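Side-chain contacts in probable transcriptional regulatory protein aq_1575 (Aquifex aeolicus, PDB 1LFP), which belongs to the TACO1 family and probably binds DNA, perhaps as a regulator of transcription: residues A59-W63 against E64-R68; R114-F117 against T118-G122; K184-L187 against E188-G191; I209-E212 against E213-Q216. One frame throughout, in Å; residues are numbered along the deposited sequence.

Interaction 1 (A59-W63 against E64-R68); sequences ANMPW and ENIER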
loop_
_atom_site.group_PDB
_atom_site.type_symbol
_atom_site.label_atom_id
_atom_site.label_comp_id
_atom_site.label_asym_id
_atom_site.label_seq_id
_atom_site.Cartn_x
_atom_site.Cartn_y
_atom_site.Cartn_z
ATOM N N ALA A 59 6.034 -13.253 5.492
ATOM C CA ALA A 59 4.641 -13.659 5.397
ATOM C C ALA A 59 4.483 -15.159 5.184
ATOM O O ALA A 59 3.380 -15.653 4.948
ATOM C CB ALA A 59 3.969 -12.891 4.266
ATOM N N ASN A 60 5.606 -15.872 5.237
ATOM C CA ASN A 60 5.622 -17.300 5.088
ATOM C C ASN A 60 5.293 -17.754 3.676
ATOM O O ASN A 60 4.714 -18.810 3.492
ATOM C CB ASN A 60 4.657 -17.936 6.101
ATOM C CG ASN A 60 5.200 -17.904 7.528
ATOM O OD1 ASN A 60 4.444 -18.018 8.499
ATOM N ND2 ASN A 60 6.524 -17.772 7.657
HETATM N N MSE A 61 5.650 -16.956 2.678
HETATM C CA MSE A 61 5.390 -17.378 1.293
HETATM C C MSE A 61 6.535 -18.336 0.958
HETATM O O MSE A 61 7.713 -18.066 1.251
HETATM C CB MSE A 61 5.386 -16.192 0.328
HETATM C CG MSE A 61 4.696 -16.513 -1.026
HETATM SE SE MSE A 61 4.426 -15.067 -2.113
HETATM C CE MSE A 61 6.040 -15.170 -2.661
ATOM N N PRO A 62 6.201 -19.482 0.371
ATOM C CA PRO A 62 7.196 -20.505 -0.005
ATOM C C PRO A 62 8.335 -19.865 -0.778
ATOM O O PRO A 62 8.117 -19.044 -1.647
ATOM C CB PRO A 62 6.387 -21.495 -0.842
ATOM C CG PRO A 62 4.978 -21.401 -0.214
ATOM C CD PRO A 62 4.827 -19.887 0.013
ATOM N N TRP A 63 9.559 -20.218 -0.442
ATOM C CA TRP A 63 10.670 -19.605 -1.140
ATOM C C TRP A 63 10.637 -19.928 -2.621
ATOM O O TRP A 63 11.147 -19.174 -3.428
ATOM C CB TRP A 63 11.986 -20.074 -0.520
ATOM C CG TRP A 63 12.127 -19.673 0.932
ATOM C CD1 TRP A 63 11.202 -19.026 1.725
ATOM C CD2 TRP A 63 13.274 -19.894 1.750
ATOM N NE1 TRP A 63 11.726 -18.834 2.989
ATOM C CE2 TRP A 63 12.992 -19.363 3.030
ATOM C CE3 TRP A 63 14.518 -20.493 1.522
ATOM C CZ2 TRP A 63 13.921 -19.417 4.088
ATOM C CZ3 TRP A 63 15.451 -20.546 2.579
ATOM C CH2 TRP A 63 15.138 -20.010 3.842
ATOM N N GLU A 64 10.058 -21.062 -2.980
ATOM C CA GLU A 64 9.976 -21.449 -4.381
ATOM C C GLU A 64 9.117 -20.437 -5.133
ATOM O O GLU A 64 9.335 -20.167 -6.309
ATOM C CB GLU A 64 9.382 -22.842 -4.474
ATOM C CG GLU A 64 8.207 -23.000 -3.537
ATOM C CD GLU A 64 8.507 -23.896 -2.333
ATOM O OE1 GLU A 64 9.395 -23.547 -1.475
ATOM O OE2 GLU A 64 7.822 -24.953 -2.274
ATOM N N ASN A 65 8.133 -19.849 -4.464
ATOM C CA ASN A 65 7.312 -18.834 -5.142
ATOM C C ASN A 65 8.046 -17.520 -5.322
ATOM O O ASN A 65 7.779 -16.765 -6.241
ATOM C CB ASN A 65 6.037 -18.534 -4.359
ATOM C CG ASN A 65 4.969 -19.556 -4.604
ATOM O OD1 ASN A 65 4.225 -19.494 -5.614
ATOM N ND2 ASN A 65 4.875 -20.520 -3.691
ATOM N N ILE A 66 8.936 -17.220 -4.394
ATOM C CA ILE A 66 9.689 -16.008 -4.484
ATOM C C ILE A 66 10.632 -16.146 -5.706
ATOM O O ILE A 66 10.748 -15.252 -6.536
ATOM C CB ILE A 66 10.503 -15.807 -3.216
ATOM C CG1 ILE A 66 9.579 -15.765 -1.997
ATOM C CG2 ILE A 66 11.305 -14.518 -3.325
ATOM C CD1 ILE A 66 10.349 -15.522 -0.677
ATOM N N GLU A 67 11.295 -17.288 -5.809
ATOM C CA GLU A 67 12.217 -17.501 -6.936
ATOM C C GLU A 67 11.493 -17.432 -8.286
ATOM O O GLU A 67 11.962 -16.804 -9.250
ATOM C CB GLU A 67 12.882 -18.864 -6.768
ATOM C CG GLU A 67 13.812 -19.273 -7.876
ATOM C CD GLU A 67 14.383 -20.652 -7.622
ATOM O OE1 GLU A 67 15.163 -20.796 -6.652
ATOM O OE2 GLU A 67 14.030 -21.591 -8.373
ATOM N N ARG A 68 10.348 -18.089 -8.351
ATOM C CA ARG A 68 9.546 -18.129 -9.561
ATOM C C ARG A 68 9.170 -16.713 -10.007
ATOM O O ARG A 68 9.254 -16.371 -11.188
ATOM C CB ARG A 68 8.306 -18.979 -9.310
ATOM C CG ARG A 68 7.432 -19.209 -10.517
ATOM C CD ARG A 68 6.965 -20.677 -10.559
ATOM N NE ARG A 68 6.518 -21.153 -9.249
ATOM C CZ ARG A 68 6.521 -22.421 -8.846
ATOM N NH1 ARG A 68 6.949 -23.397 -9.637
ATOM N NH2 ARG A 68 6.110 -22.717 -7.627
#
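Ile66 packs against Met61 and Trp63 in the first turn of helix 63-74, where Pro62 occupies the N-cap position and the chain has just left helix 47-58 through a Schellman motif with Asn60 as its C-prime residue. Followed outward, the Ile66 side chain first meets backbone: its CB sits 3.4 Å from Trp63 O. With CG1 anti to the carbonyl carbon (chi1 -58°), the longer branch is swung back toward the start of the helix, and CG1 touches both Pro62 O and the terminal methyl CE of Met61, present as selenomethionine, at 3.6 Å. At the tip, CD1 lies 4.1 Å from Trp63 CA and Met61 O, and approaches the Trp63 ring obliquely, 4.3 Å from its CD1. The bend of Met61 at chi3 (82°) turns CE toward Ile66 and Asn65, whose CB it meets at 3.8 Å. Ile66 and Met61 are buried between helices 21-39 and 47-58, Met61 against Phe25 and Ile29 and Ile66 against Ile32 and Ile53, so the turn joins three helices of the N-terminal region; the Trp63 ring forms a cation-pi contact with Lys57. An alanine at Ile66 would lack both branches beyond CB and is likely to open a gap beside Met61 CE and the Trp63 ring. Around Pro62, the Glu64 chain bends at chi2 and lays its CD 3.5 Å from Pro62 CB. Asn65 lies alongside the proline, its amide ND2 3.4 Å from Pro62 CB, while Asn65 N donates to Pro62 O at 2.9 Å from above the carbonyl plane.

Interaction 2 (R114-F117 against T118-G122); sequences RHVF and TKHGG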
loop_
_atom_site.group_PDB
_atom_site.type_symbol
_atom_site.label_atom_id
_atom_site.label_comp_id
_atom_site.label_asym_id
_atom_site.label_seq_id
_atom_site.Cartn_x
_atom_site.Cartn_y
_atom_site.Cartn_z
ATOM N N ARG A 114 -13.243 1.158 -12.899
ATOM C CA ARG A 114 -14.318 2.055 -13.241
ATOM C C ARG A 114 -15.610 1.476 -12.692
ATOM O O ARG A 114 -16.354 2.196 -12.078
ATOM C CB ARG A 114 -14.450 2.245 -14.755
ATOM C CG ARG A 114 -15.426 3.376 -15.140
ATOM C CD ARG A 114 -15.420 3.649 -16.651
ATOM N NE ARG A 114 -14.086 4.002 -17.152
ATOM C CZ ARG A 114 -13.519 5.204 -17.035
ATOM N NH1 ARG A 114 -14.162 6.204 -16.435
ATOM N NH2 ARG A 114 -12.293 5.404 -17.513
ATOM N N HIS A 115 -15.843 0.163 -12.884
ATOM C CA HIS A 115 -17.071 -0.450 -12.397
ATOM C C HIS A 115 -17.161 -0.286 -10.907
ATOM O O HIS A 115 -18.220 0.064 -10.397
ATOM C CB HIS A 115 -17.158 -1.958 -12.726
ATOM C CG HIS A 115 -17.554 -2.263 -14.145
ATOM N ND1 HIS A 115 -16.744 -1.983 -15.222
ATOM C CD2 HIS A 115 -18.682 -2.807 -14.661
ATOM C CE1 HIS A 115 -17.354 -2.338 -16.342
ATOM N NE2 HIS A 115 -18.534 -2.841 -16.028
ATOM N N VAL A 116 -16.067 -0.565 -10.194
ATOM C CA VAL A 116 -16.117 -0.425 -8.733
ATOM C C VAL A 116 -16.494 0.994 -8.323
ATOM O O VAL A 116 -17.317 1.203 -7.421
ATOM C CB VAL A 116 -14.757 -0.753 -8.076
ATOM C CG1 VAL A 116 -14.845 -0.542 -6.570
ATOM C CG2 VAL A 116 -14.346 -2.194 -8.424
ATOM N N PHE A 117 -15.858 1.980 -8.937
ATOM C CA PHE A 117 -16.163 3.373 -8.591
ATOM C C PHE A 117 -17.650 3.698 -8.801
ATOM O O PHE A 117 -18.319 4.204 -7.911
ATOM C CB PHE A 117 -15.307 4.313 -9.432
ATOM C CG PHE A 117 -14.017 4.759 -8.756
ATOM C CD1 PHE A 117 -14.014 5.853 -7.893
ATOM C CD2 PHE A 117 -12.811 4.100 -9.012
ATOM C CE1 PHE A 117 -12.832 6.311 -7.276
ATOM C CE2 PHE A 117 -11.607 4.546 -8.397
ATOM C CZ PHE A 117 -11.626 5.655 -7.526
ATOM N N THR A 118 -18.152 3.404 -9.990
ATOM C CA THR A 118 -19.550 3.652 -10.326
ATOM C C THR A 118 -20.555 2.968 -9.405
ATOM O O THR A 118 -21.481 3.610 -8.902
ATOM C CB THR A 118 -19.831 3.233 -11.758
ATOM O OG1 THR A 118 -19.000 4.003 -12.634
ATOM C CG2 THR A 118 -21.305 3.477 -12.109
ATOM N N LYS A 119 -20.354 1.683 -9.163
ATOM C CA LYS A 119 -21.244 0.911 -8.309
ATOM C C LYS A 119 -21.430 1.555 -6.952
ATOM O O LYS A 119 -22.523 1.553 -6.398
ATOM C CB LYS A 119 -20.699 -0.500 -8.152
ATOM C CG LYS A 119 -21.054 -1.420 -9.299
ATOM C CD LYS A 119 -20.785 -0.805 -10.674
ATOM C CE LYS A 119 -20.922 -1.879 -11.746
ATOM N NZ LYS A 119 -20.125 -3.084 -11.342
ATOM N N HIS A 120 -20.358 2.136 -6.426
ATOM C CA HIS A 120 -20.423 2.769 -5.127
ATOM C C HIS A 120 -20.656 4.278 -5.129
ATOM O O HIS A 120 -20.427 4.936 -4.130
ATOM C CB HIS A 120 -19.170 2.403 -4.340
ATOM C CG HIS A 120 -19.033 0.930 -4.113
ATOM N ND1 HIS A 120 -19.723 0.261 -3.126
ATOM C CD2 HIS A 120 -18.346 -0.013 -4.800
ATOM C CE1 HIS A 120 -19.467 -1.031 -3.212
ATOM N NE2 HIS A 120 -18.635 -1.226 -4.221
ATOM N N GLY A 121 -21.125 4.814 -6.251
ATOM C CA GLY A 121 -21.434 6.233 -6.320
ATOM C C GLY A 121 -20.251 7.152 -6.533
ATOM O O GLY A 121 -20.348 8.370 -6.322
ATOM N N GLY A 122 -19.130 6.563 -6.931
ATOM C CA GLY A 122 -17.936 7.343 -7.178
ATOM C C GLY A 122 -17.778 7.511 -8.668
ATOM O O GLY A 122 -18.703 7.217 -9.439
#
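The Schellman motif that ends helix 106-119 joins Phe117 to Gly122: Gly122 N donates to Phe117 O at 2.7 Å, from above the carbonyl plane, and Gly121, at positive phi, is the C-prime residue, closing the inner bond from its N to Thr118 O. A side chain at Gly121 would be jammed against the preceding carbonyl, and one at Gly122 would crowd the Phe117 ring, whose CD1 lies 4.2 Å from Gly122 C, at the ring edge. One turn earlier the helix is still regular, with an almost straight bond of 3.0 Å from Thr118 N to Arg114 O. With CG anti to the carbonyl carbon (chi1 -61°), the His120 ring is set edge-on beside the backbone, its CD2 3.1 Å from Val116 O, in the ring plane, and 4.0 Å from Val116 CG1; both side chains rest on Ala224 of helix 212-226. His115 and Lys119 run side by side, the ammonium NZ at the edge of the imidazole, 3.6 Å from CD2, although the middle of the lysine chain is less surely placed. The polar grip on His115 comes from the preceding turn, where ND1 bonds to Ser111 O. Since a carbonyl can only accept, ND1 is probably the protonated nitrogen.

Interaction 3 (K184-L187 against E188-G191); sequences KENL and EKLG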
loop_
_atom_site.group_PDB
_atom_site.type_symbol
_atom_site.label_atom_id
_atom_site.label_comp_id
_atom_site.label_asym_id
_atom_site.label_seq_id
_atom_site.Cartn_x
_atom_site.Cartn_y
_atom_site.Cartn_z
ATOM N N LYS A 184 14.494 2.837 6.796
ATOM C CA LYS A 184 14.157 1.489 7.184
ATOM C C LYS A 184 15.378 0.851 7.844
ATOM O O LYS A 184 15.285 0.272 8.935
ATOM C CB LYS A 184 13.789 0.653 5.948
ATOM C CG LYS A 184 13.563 -0.837 6.239
ATOM C CD LYS A 184 13.151 -1.535 4.927
ATOM C CE LYS A 184 12.890 -3.002 5.131
ATOM N NZ LYS A 184 14.135 -3.809 5.172
ATOM N N GLU A 185 16.516 0.985 7.160
ATOM C CA GLU A 185 17.794 0.422 7.632
ATOM C C GLU A 185 18.172 0.972 9.008
ATOM O O GLU A 185 18.517 0.230 9.937
ATOM C CB GLU A 185 18.892 0.760 6.625
ATOM C CG GLU A 185 20.115 -0.110 6.743
ATOM C CD GLU A 185 20.259 -1.059 5.566
ATOM O OE1 GLU A 185 20.524 -0.576 4.438
ATOM O OE2 GLU A 185 20.097 -2.282 5.768
ATOM N N ASN A 186 18.083 2.286 9.150
ATOM C CA ASN A 186 18.422 2.916 10.424
ATOM C C ASN A 186 17.493 2.522 11.554
ATOM O O ASN A 186 17.904 2.472 12.718
ATOM C CB ASN A 186 18.448 4.429 10.240
ATOM C CG ASN A 186 19.688 4.897 9.498
ATOM O OD1 ASN A 186 19.716 5.990 8.943
ATOM N ND2 ASN A 186 20.730 4.067 9.501
ATOM N N LEU A 187 16.224 2.268 11.225
ATOM C CA LEU A 187 15.264 1.848 12.236
ATOM C C LEU A 187 15.544 0.390 12.635
ATOM O O LEU A 187 15.469 0.037 13.799
ATOM C CB LEU A 187 13.819 1.918 11.707
ATOM C CG LEU A 187 13.254 3.345 11.621
ATOM C CD1 LEU A 187 11.933 3.319 10.807
ATOM C CD2 LEU A 187 13.044 3.936 13.077
ATOM N N GLU A 188 15.846 -0.470 11.683
ATOM C CA GLU A 188 16.100 -1.847 12.110
ATOM C C GLU A 188 17.412 -1.901 12.900
ATOM O O GLU A 188 17.534 -2.705 13.816
ATOM C CB GLU A 188 16.096 -2.830 10.926
ATOM C CG GLU A 188 16.726 -2.387 9.639
ATOM C CD GLU A 188 16.137 -3.117 8.423
ATOM O OE1 GLU A 188 16.818 -3.195 7.382
ATOM O OE2 GLU A 188 14.991 -3.607 8.493
ATOM N N LYS A 189 18.371 -1.046 12.542
ATOM C CA LYS A 189 19.671 -0.971 13.226
ATOM C C LYS A 189 19.504 -0.518 14.683
ATOM O O LYS A 189 20.434 -0.657 15.486
ATOM C CB LYS A 189 20.584 -0.013 12.464
ATOM C CG LYS A 189 22.019 0.015 12.921
ATOM C CD LYS A 189 22.950 -0.166 11.740
ATOM C CE LYS A 189 22.667 0.849 10.628
ATOM N NZ LYS A 189 23.597 0.695 9.464
ATOM N N LEU A 190 18.328 0.024 15.012
ATOM C CA LEU A 190 17.985 0.449 16.370
ATOM C C LEU A 190 17.018 -0.524 17.025
ATOM O O LEU A 190 16.443 -0.229 18.072
ATOM C CB LEU A 190 17.354 1.840 16.385
ATOM C CG LEU A 190 18.180 2.880 15.656
ATOM C CD1 LEU A 190 17.491 4.238 15.838
ATOM C CD2 LEU A 190 19.609 2.909 16.160
ATOM N N GLY A 191 16.808 -1.677 16.392
ATOM C CA GLY A 191 15.935 -2.689 16.975
ATOM C C GLY A 191 14.458 -2.695 16.628
ATOM O O GLY A 191 13.704 -3.557 17.085
#
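The carboxylates of Glu188 and Glu185 are turned 58° against each other, with Glu188 OE1 3.8 Å from Glu185 OE2, while the ammonium of Lys184 faces both oxygens of Glu188 almost evenly, NZ lying 3.4 Å from OE2 and 3.5 Å from OE1. This salt bridge, weak as a hydrogen bond, spans the last turn of helix 180-188, which ends in a Schellman motif with Gly191 at C-prime and Val192 N bonding back to Leu187 O. Lys184 NZ has a second partner, a salt bridge to Glu54, and this cation probably eases the repulsion between the two neighbouring glutamates. Glu188 reaches it because CG stands between the backbone N and the carbonyl carbon (chi1 39°), and the extended chain runs back along the helix, its CG 3.1 Å from Lys184 O and 3.2 Å from Glu185 O. A glutamine in place of Glu188 would probably leave Lys184 without one of its two negative mates. On another side, Asn186 ND2 lies alongside Lys189 CE at 3.9 Å, and Asn186, Leu187 and Leu190 all pack on Val159 of helix 149-159. From Glu188 to Gly191 the chain makes a type I turn, closed by Gly191 N donating to Glu188 O at 2.9 Å.

Interaction 4 (I209-E212 against E213-Q216); sequences INDE and ETAQ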
loop_
_atom_site.group_PDB
_atom_site.type_symbol
_atom_site.label_atom_id
_atom_site.label_comp_id
_atom_site.label_asym_id
_atom_site.label_seq_id
_atom_site.Cartn_x
_atom_site.Cartn_y
_atom_site.Cartn_z
ATOM N N ILE A 209 -15.931 14.153 6.364
ATOM C CA ILE A 209 -17.195 13.573 5.922
ATOM C C ILE A 209 -18.014 13.131 7.134
ATOM O O ILE A 209 -17.730 12.106 7.751
ATOM C CB ILE A 209 -16.938 12.373 4.995
ATOM C CG1 ILE A 209 -18.236 11.609 4.728
ATOM C CG2 ILE A 209 -15.891 11.486 5.604
ATOM C CD1 ILE A 209 -19.234 12.379 3.893
ATOM N N ASN A 210 -19.041 13.910 7.459
ATOM C CA ASN A 210 -19.888 13.629 8.613
ATOM C C ASN A 210 -21.172 12.846 8.341
ATOM O O ASN A 210 -21.787 12.336 9.272
ATOM C CB ASN A 210 -20.212 14.941 9.331
ATOM C CG ASN A 210 -18.955 15.666 9.809
ATOM O OD1 ASN A 210 -18.177 15.128 10.595
ATOM N ND2 ASN A 210 -18.749 16.888 9.323
ATOM N N ASP A 211 -21.581 12.742 7.082
ATOM C CA ASP A 211 -22.788 11.984 6.758
ATOM C C ASP A 211 -22.468 10.501 6.821
ATOM O O ASP A 211 -21.740 9.979 5.982
ATOM C CB ASP A 211 -23.280 12.332 5.359
ATOM C CG ASP A 211 -23.750 13.759 5.255
ATOM O OD1 ASP A 211 -24.693 14.128 5.988
ATOM O OD2 ASP A 211 -23.174 14.513 4.444
ATOM N N GLU A 212 -23.020 9.826 7.819
ATOM C CA GLU A 212 -22.781 8.408 7.996
ATOM C C GLU A 212 -23.106 7.619 6.738
ATOM O O GLU A 212 -22.460 6.610 6.444
ATOM C CB GLU A 212 -23.612 7.897 9.157
ATOM C CG GLU A 212 -23.304 6.486 9.565
ATOM C CD GLU A 212 -24.098 6.080 10.781
ATOM O OE1 GLU A 212 -23.902 4.950 11.273
ATOM O OE2 GLU A 212 -24.920 6.899 11.244
ATOM N N GLU A 213 -24.114 8.074 5.998
ATOM C CA GLU A 213 -24.512 7.421 4.759
ATOM C C GLU A 213 -23.373 7.482 3.759
ATOM O O GLU A 213 -22.995 6.482 3.158
ATOM C CB GLU A 213 -25.708 8.126 4.124
ATOM C CG GLU A 213 -27.042 7.892 4.786
ATOM C CD GLU A 213 -28.193 8.209 3.848
ATOM O OE1 GLU A 213 -28.288 7.556 2.780
ATOM O OE2 GLU A 213 -28.992 9.112 4.168
ATOM N N THR A 214 -22.850 8.682 3.569
ATOM C CA THR A 214 -21.762 8.900 2.633
ATOM C C THR A 214 -20.502 8.156 3.074
ATOM O O THR A 214 -19.811 7.562 2.251
ATOM C CB THR A 214 -21.455 10.402 2.513
ATOM O OG1 THR A 214 -22.675 11.108 2.262
ATOM C CG2 THR A 214 -20.483 10.667 1.367
ATOM N N ALA A 215 -20.219 8.179 4.371
ATOM C CA ALA A 215 -19.031 7.518 4.916
ATOM C C ALA A 215 -18.996 6.034 4.581
ATOM O O ALA A 215 -17.943 5.473 4.262
ATOM C CB ALA A 215 -18.964 7.704 6.428
ATOM N N GLN A 216 -20.161 5.397 4.639
ATOM C CA GLN A 216 -20.250 3.975 4.356
ATOM C C GLN A 216 -20.009 3.654 2.902
ATOM O O GLN A 216 -19.455 2.600 2.586
ATOM C CB GLN A 216 -21.617 3.442 4.766
ATOM C CG GLN A 216 -21.643 1.944 4.989
ATOM C CD GLN A 216 -22.467 1.564 6.210
ATOM O OE1 GLN A 216 -22.512 0.399 6.613
ATOM N NE2 GLN A 216 -23.120 2.557 6.813
HETATM O O HOH W 1 -22.329 13.597 2.354
#
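Apolar contact is concentrated where Ile209 meets Thr214. The delta methyl CD1 presses on Thr214, 3.3 Å from both CB and CG2, closer than ordinary van der Waals spacing, so the packing here is tight. Ile209 CG1, anti to the backbone N (chi1 170°), is directed toward Thr214 and Ala215, and the bend at chi2 brings CD1 against Thr214; CG1 itself lies 4.3 Å from the methyl CB of Ala215. Buried Ile209 also packs on Ile240, and Thr214 touches Pro92.

Among the polar contacts, the backbone does the main work. Ala215 N donates to Asp211 O at 2.9 Å, and Gln216 N reaches Glu212 O at 3.2 Å. The Asp211 side chain, at the N-cap position, makes no capping bond; its CB instead lies 3.4 Å from Thr214 OG1. A water bridges Asp211 OD2 and Thr214 OG1, but both links are so short that its exact place is doubtful.

As for charge, three successive acidic residues, Asp211, Glu212 and Glu213, occupy the helix start with their carboxylates spread apart, and the positive end of the helix dipole would probably favour them there.

Strand 207-208, helix 212-226 and strand 231-239, with the two strands parallel neighbours in the mixed sheet, form a beta-alpha-beta crossover, and this turn is the point where the chain passes from strand into helix.

All four contacts lie at helix ends: interactions 1 and 4 at starts, interactions 2 and 3 at Schellman-type terminations. Interactions 2 and 4 are the nearest pair, with centres about 16 Å and closest atoms about 6 Å apart; helix 212-226, begun by interaction 4, supplies the surface on which Val116 and His120 of interaction 2 rest. Interactions 1 and 3 are about 25 Å apart between centres, yet both lean on helix 47-58, through Ile53 in one and Glu54 in the other. Interactions 3 and 4 sit about 40 Å apart between centres, on opposite sides of the chain's centre. None can be tied to a particular DNA-binding surface.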